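Local coordinates for dioxygenase (Pseudomonas brassicacearum, PDB 5V2D), which probably cleaves the central double bond of lignin-derived stilbenes with molecular oxygen at an iron centre, as a member of the carotenoid cleavage oxygenase family, at residues A[414-427]-A[469-483]. Sequence-based numbering, arbitrary orientation.
Sequences LVHLNLKTGLSDAW and VVLDSRDMASGPIAR
Trp427 lies against Gly479 and Pro480 where two neighbouring blades of the beta-propeller meet, the fold of carotenoid cleavage oxygenases. Residues 414-427 form the outer hairpin of one four-stranded antiparallel sheet; 469-483 hold the end of strand 465-472, the start of 482-486 and the connection between them, with type I turns at 472-475 and 476-479. The indole, its CG anti to the backbone N (chi1 -177°), offers one face to two CH-pi contacts: Gly479 CA stands 3.5 Å from the centroid of the Trp427 five-membered ring, and Pro480 CD 3.4 Å from that of its six-membered ring. Gly479, without a side chain, lets its CA come to 3.4 Å from Trp427 NE1. Replacing Trp427 with an alanine would probably leave Gly479 and Pro480 without their flat partner and open a gap between the blades. Apolar groups continue the contact: Leu414 and Leu471 meet tip to tip, Leu414 CD1 to Leu471 CD2 at 4.0 Å, and Met476, bent at chi2 and chi3, crosses Leu414 with Met476 CE near Leu414 CD1. His416 CB packs on Met476 CG, while His416 NE2 is hydrogen-bonded to His387 ND1 on strand 387-392 of the same sheet. The polar link is Asp425, whose carboxylate spans two successive amides: Ala477 N reaches OD1 in a weak bond, whereas Met476 N gives a straighter one (165°) to Asp425 OD2 at 2.9 Å, arriving from above the carboxylate plane.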
loop_
_atom_site.group_PDB
_atom_site.type_symbol
_atom_site.label_atom_id
_atom_site.label_comp_id
_atom_site.label_asym_id
_atom_site.label_seq_id
_atom_site.Cartn_x
_atom_site.Cartn_y
_atom_site.Cartn_z
ATOM N N LEU A 414 6.316 -12.413 -10.503
ATOM C CA LEU A 414 5.232 -12.633 -9.584
ATOM C C LEU A 414 5.536 -13.971 -8.935
ATOM O O LEU A 414 5.593 -14.997 -9.645
ATOM C CB LEU A 414 3.980 -12.714 -10.384
ATOM C CG LEU A 414 2.626 -12.549 -9.793
ATOM C CD1 LEU A 414 1.482 -13.174 -10.548
ATOM C CD2 LEU A 414 2.443 -12.293 -8.289
ATOM N N VAL A 415 5.663 -13.995 -7.606
ATOM C CA VAL A 415 6.291 -15.121 -6.892
ATOM C C VAL A 415 5.389 -15.741 -5.825
ATOM O O VAL A 415 4.714 -15.065 -5.076
ATOM C CB VAL A 415 7.594 -14.620 -6.232
ATOM C CG1 VAL A 415 8.343 -15.716 -5.499
ATOM C CG2 VAL A 415 8.501 -13.917 -7.202
ATOM N N HIS A 416 5.401 -17.061 -5.740
ATOM C CA HIS A 416 4.821 -17.817 -4.589
ATOM C C HIS A 416 6.028 -18.355 -3.799
ATOM O O HIS A 416 6.780 -19.151 -4.323
ATOM C CB HIS A 416 3.942 -18.992 -5.072
ATOM C CG HIS A 416 3.387 -19.854 -3.987
ATOM N ND1 HIS A 416 2.532 -20.903 -4.268
ATOM C CD2 HIS A 416 3.465 -19.801 -2.647
ATOM C CE1 HIS A 416 2.175 -21.507 -3.146
ATOM N NE2 HIS A 416 2.778 -20.886 -2.139
ATOM N N LEU A 417 6.160 -17.942 -2.564
ATOM C CA LEU A 417 7.169 -18.451 -1.608
ATOM C C LEU A 417 6.553 -19.454 -0.643
ATOM O O LEU A 417 5.532 -19.179 0.034
ATOM C CB LEU A 417 7.748 -17.314 -0.791
ATOM C CG LEU A 417 8.742 -17.636 0.305
ATOM C CD1 LEU A 417 10.013 -18.318 -0.212
ATOM C CD2 LEU A 417 9.072 -16.339 1.037
ATOM N N ASN A 418 7.166 -20.647 -0.588
ATOM C CA ASN A 418 6.830 -21.693 0.397
ATOM C C ASN A 418 7.780 -21.532 1.586
ATOM O O ASN A 418 9.000 -21.818 1.453
ATOM C CB ASN A 418 7.009 -23.080 -0.234
ATOM C CG ASN A 418 6.577 -24.207 0.670
ATOM O OD1 ASN A 418 6.667 -24.119 1.913
ATOM N ND2 ASN A 418 6.260 -25.290 0.095
ATOM N N LEU A 419 7.276 -21.070 2.717
ATOM C CA LEU A 419 8.113 -20.894 3.911
ATOM C C LEU A 419 8.615 -22.207 4.562
ATOM O O LEU A 419 9.566 -22.194 5.306
ATOM C CB LEU A 419 7.382 -20.075 4.963
ATOM C CG LEU A 419 7.185 -18.605 4.564
ATOM C CD1 LEU A 419 6.481 -17.832 5.639
ATOM C CD2 LEU A 419 8.485 -17.933 4.202
ATOM N N LYS A 420 7.950 -23.305 4.320
ATOM C CA LYS A 420 8.394 -24.597 4.875
ATOM C C LYS A 420 9.634 -25.078 4.148
ATOM O O LYS A 420 10.543 -25.560 4.789
ATOM C CB LYS A 420 7.347 -25.674 4.715
ATOM C CG LYS A 420 6.174 -25.631 5.642
ATOM C CD LYS A 420 5.489 -27.020 5.489
ATOM C CE LYS A 420 3.975 -26.981 5.502
ATOM N NZ LYS A 420 3.586 -26.687 6.929
ATOM N N THR A 421 9.698 -24.994 2.836
ATOM C CA THR A 421 10.864 -25.462 2.106
ATOM C C THR A 421 11.816 -24.332 1.792
ATOM O O THR A 421 12.952 -24.583 1.435
ATOM C CB THR A 421 10.479 -26.145 0.809
ATOM O OG1 THR A 421 9.778 -25.209 -0.013
ATOM C CG2 THR A 421 9.579 -27.339 1.091
ATOM N N GLY A 422 11.355 -23.084 1.895
ATOM C CA GLY A 422 12.163 -21.938 1.426
ATOM C C GLY A 422 12.270 -21.787 -0.087
ATOM O O GLY A 422 12.979 -20.947 -0.548
ATOM N N LEU A 423 11.560 -22.580 -0.856
ATOM C CA LEU A 423 11.604 -22.496 -2.319
ATOM C C LEU A 423 10.530 -21.497 -2.891
ATOM O O LEU A 423 9.438 -21.385 -2.328
ATOM C CB LEU A 423 11.313 -23.847 -2.955
ATOM C CG LEU A 423 12.339 -24.968 -2.564
ATOM C CD1 LEU A 423 11.841 -26.262 -3.252
ATOM C CD2 LEU A 423 13.840 -24.657 -2.844
ATOM N N SER A 424 10.881 -20.877 -4.000
ATOM C CA SER A 424 10.042 -19.952 -4.762
ATOM C C SER A 424 9.596 -20.461 -6.132
ATOM O O SER A 424 10.337 -21.130 -6.778
ATOM C CB SER A 424 10.785 -18.607 -4.888
ATOM O OG SER A 424 11.026 -18.065 -3.572
ATOM N N ASP A 425 8.366 -20.219 -6.532
ATOM C CA ASP A 425 7.772 -20.631 -7.824
ATOM C C ASP A 425 7.361 -19.258 -8.452
ATOM O O ASP A 425 6.495 -18.583 -7.881
ATOM C CB ASP A 425 6.515 -21.462 -7.477
ATOM C CG ASP A 425 5.669 -21.950 -8.760
ATOM O OD1 ASP A 425 6.238 -21.889 -9.915
ATOM O OD2 ASP A 425 4.402 -22.471 -8.674
ATOM N N ALA A 426 7.989 -18.846 -9.549
ATOM C CA ALA A 426 7.788 -17.498 -10.089
ATOM C C ALA A 426 7.343 -17.490 -11.528
ATOM O O ALA A 426 7.742 -18.367 -12.313
ATOM C CB ALA A 426 9.074 -16.686 -9.967
ATOM N N TRP A 427 6.521 -16.498 -11.910
ATOM C CA TRP A 427 6.224 -16.275 -13.319
ATOM C C TRP A 427 6.945 -15.022 -13.805
ATOM O O TRP A 427 6.803 -13.921 -13.208
ATOM C CB TRP A 427 4.702 -16.202 -13.577
ATOM C CG TRP A 427 4.435 -16.054 -15.037
ATOM C CD1 TRP A 427 4.882 -16.881 -16.007
ATOM C CD2 TRP A 427 3.711 -15.015 -15.714
ATOM N NE1 TRP A 427 4.467 -16.451 -17.233
ATOM C CE2 TRP A 427 3.757 -15.308 -17.085
ATOM C CE3 TRP A 427 2.977 -13.910 -15.296
ATOM C CZ2 TRP A 427 3.140 -14.512 -18.047
ATOM C CZ3 TRP A 427 2.364 -13.138 -16.245
ATOM C CH2 TRP A 427 2.447 -13.411 -17.579
ATOM N N VAL A 469 -4.096 -10.362 -15.003
ATOM C CA VAL A 469 -3.759 -11.783 -15.190
ATOM C C VAL A 469 -4.215 -12.633 -14.007
ATOM O O VAL A 469 -4.227 -12.157 -12.851
ATOM C CB VAL A 469 -2.276 -12.017 -15.456
ATOM C CG1 VAL A 469 -1.940 -11.375 -16.791
ATOM C CG2 VAL A 469 -1.365 -11.571 -14.329
ATOM N N VAL A 470 -4.620 -13.863 -14.307
ATOM C CA VAL A 470 -5.024 -14.804 -13.305
ATOM C C VAL A 470 -4.160 -16.066 -13.397
ATOM O O VAL A 470 -4.145 -16.728 -14.432
ATOM C CB VAL A 470 -6.496 -15.194 -13.513
ATOM C CG1 VAL A 470 -6.919 -16.151 -12.385
ATOM C CG2 VAL A 470 -7.427 -13.966 -13.594
ATOM N N LEU A 471 -3.425 -16.368 -12.337
ATOM C CA LEU A 471 -2.525 -17.557 -12.273
ATOM C C LEU A 471 -3.061 -18.505 -11.242
ATOM O O LEU A 471 -3.824 -18.137 -10.318
ATOM C CB LEU A 471 -1.088 -17.178 -11.903
ATOM C CG LEU A 471 -0.291 -16.520 -13.020
ATOM C CD1 LEU A 471 -0.777 -15.075 -13.344
ATOM C CD2 LEU A 471 1.179 -16.521 -12.625
ATOM N N ASP A 472 -2.694 -19.781 -11.436
ATOM C CA ASP A 472 -3.113 -20.828 -10.502
ATOM C C ASP A 472 -1.964 -21.015 -9.573
ATOM O O ASP A 472 -0.836 -21.257 -10.068
ATOM C CB ASP A 472 -3.394 -22.161 -11.297
ATOM C CG ASP A 472 -4.099 -23.186 -10.426
ATOM O OD1 ASP A 472 -3.645 -23.492 -9.295
ATOM O OD2 ASP A 472 -5.189 -23.653 -10.835
ATOM N N SER A 473 -2.207 -20.969 -8.259
ATOM C CA SER A 473 -1.123 -21.060 -7.259
ATOM C C SER A 473 -0.382 -22.411 -7.297
ATOM O O SER A 473 0.780 -22.468 -6.884
ATOM C CB SER A 473 -1.604 -20.911 -5.825
ATOM O OG SER A 473 -2.544 -21.899 -5.440
ATOM N N ARG A 474 -1.068 -23.432 -7.826
ATOM C CA ARG A 474 -0.455 -24.767 -8.007
ATOM C C ARG A 474 0.624 -24.821 -9.045
ATOM O O ARG A 474 1.414 -25.778 -9.024
ATOM C CB ARG A 474 -1.517 -25.794 -8.407
ATOM C CG ARG A 474 -2.361 -26.116 -7.179
ATOM C CD ARG A 474 -3.507 -26.955 -7.561
ATOM N NE ARG A 474 -4.431 -27.071 -6.438
ATOM C CZ ARG A 474 -5.521 -27.862 -6.467
ATOM N NH1 ARG A 474 -5.796 -28.629 -7.531
ATOM N NH2 ARG A 474 -6.339 -27.936 -5.428
ATOM N N ASP A 475 0.667 -23.835 -9.947
ATOM C CA ASP A 475 1.712 -23.773 -10.929
ATOM C C ASP A 475 1.920 -22.368 -11.471
ATOM O O ASP A 475 1.391 -22.045 -12.561
ATOM C CB ASP A 475 1.319 -24.751 -12.074
ATOM C CG ASP A 475 2.375 -24.845 -13.169
ATOM O OD1 ASP A 475 3.484 -24.221 -13.067
ATOM O OD2 ASP A 475 1.998 -25.522 -14.146
ATOM N N MET A 476 2.686 -21.542 -10.764
ATOM C CA MET A 476 2.872 -20.184 -11.162
ATOM C C MET A 476 3.744 -20.087 -12.386
ATOM O O MET A 476 3.495 -19.274 -13.272
ATOM C CB MET A 476 3.560 -19.378 -10.047
ATOM C CG MET A 476 2.769 -19.423 -8.696
ATOM S SD MET A 476 1.392 -18.297 -8.792
ATOM C CE MET A 476 2.301 -16.684 -8.755
ATOM N N ALA A 477 4.762 -20.949 -12.510
ATOM C CA ALA A 477 5.723 -20.795 -13.614
ATOM C C ALA A 477 5.081 -21.001 -14.971
ATOM O O ALA A 477 5.560 -20.512 -15.987
ATOM C CB ALA A 477 6.935 -21.747 -13.416
ATOM N N SER A 478 3.989 -21.736 -15.002
ATOM C CA SER A 478 3.253 -21.912 -16.217
ATOM C C SER A 478 2.504 -20.631 -16.720
ATOM O O SER A 478 2.002 -20.585 -17.840
ATOM C CB SER A 478 2.288 -23.041 -15.966
ATOM O OG SER A 478 1.409 -23.075 -16.986
ATOM N N GLY A 479 2.413 -19.608 -15.894
ATOM C CA GLY A 479 1.771 -18.372 -16.324
ATOM C C GLY A 479 0.263 -18.388 -16.272
ATOM O O GLY A 479 -0.353 -19.297 -15.677
ATOM N N PRO A 480 -0.346 -17.310 -16.804
ATOM C CA PRO A 480 -1.741 -17.067 -16.612
ATOM C C PRO A 480 -2.637 -18.203 -17.153
ATOM O O PRO A 480 -2.334 -18.717 -18.214
ATOM C CB PRO A 480 -1.988 -15.841 -17.453
ATOM C CG PRO A 480 -0.681 -15.107 -17.440
ATOM C CD PRO A 480 0.369 -16.154 -17.361
ATOM N N ILE A 481 -3.642 -18.612 -16.393
ATOM C CA ILE A 481 -4.673 -19.406 -16.946
ATOM C C ILE A 481 -5.657 -18.514 -17.721
ATOM O O ILE A 481 -6.386 -18.993 -18.577
ATOM C CB ILE A 481 -5.387 -20.242 -15.860
ATOM C CG1 ILE A 481 -6.150 -19.357 -14.857
ATOM C CG2 ILE A 481 -4.359 -21.216 -15.297
ATOM C CD1 ILE A 481 -6.786 -20.106 -13.755
ATOM N N ALA A 482 -5.682 -17.225 -17.400
ATOM C CA ALA A 482 -6.555 -16.255 -18.070
ATOM C C ALA A 482 -5.903 -14.895 -18.061
ATOM O O ALA A 482 -5.251 -14.518 -17.096
ATOM C CB ALA A 482 -7.897 -16.173 -17.395
ATOM N N ARG A 483 -5.999 -14.200 -19.173
ATOM C CA ARG A 483 -5.565 -12.806 -19.301
ATOM C C ARG A 483 -6.752 -11.959 -19.666
ATOM O O ARG A 483 -7.367 -12.155 -20.714
ATOM C CB ARG A 483 -4.502 -12.629 -20.373
ATOM C CG ARG A 483 -3.227 -13.469 -20.151
ATOM C CD ARG A 483 -2.311 -13.224 -21.302
ATOM N NE ARG A 483 -1.034 -13.887 -21.237
ATOM C CZ ARG A 483 0.127 -13.271 -21.014
ATOM N NH1 ARG A 483 0.249 -11.977 -20.788
ATOM N NH2 ARG A 483 1.208 -13.964 -20.969
#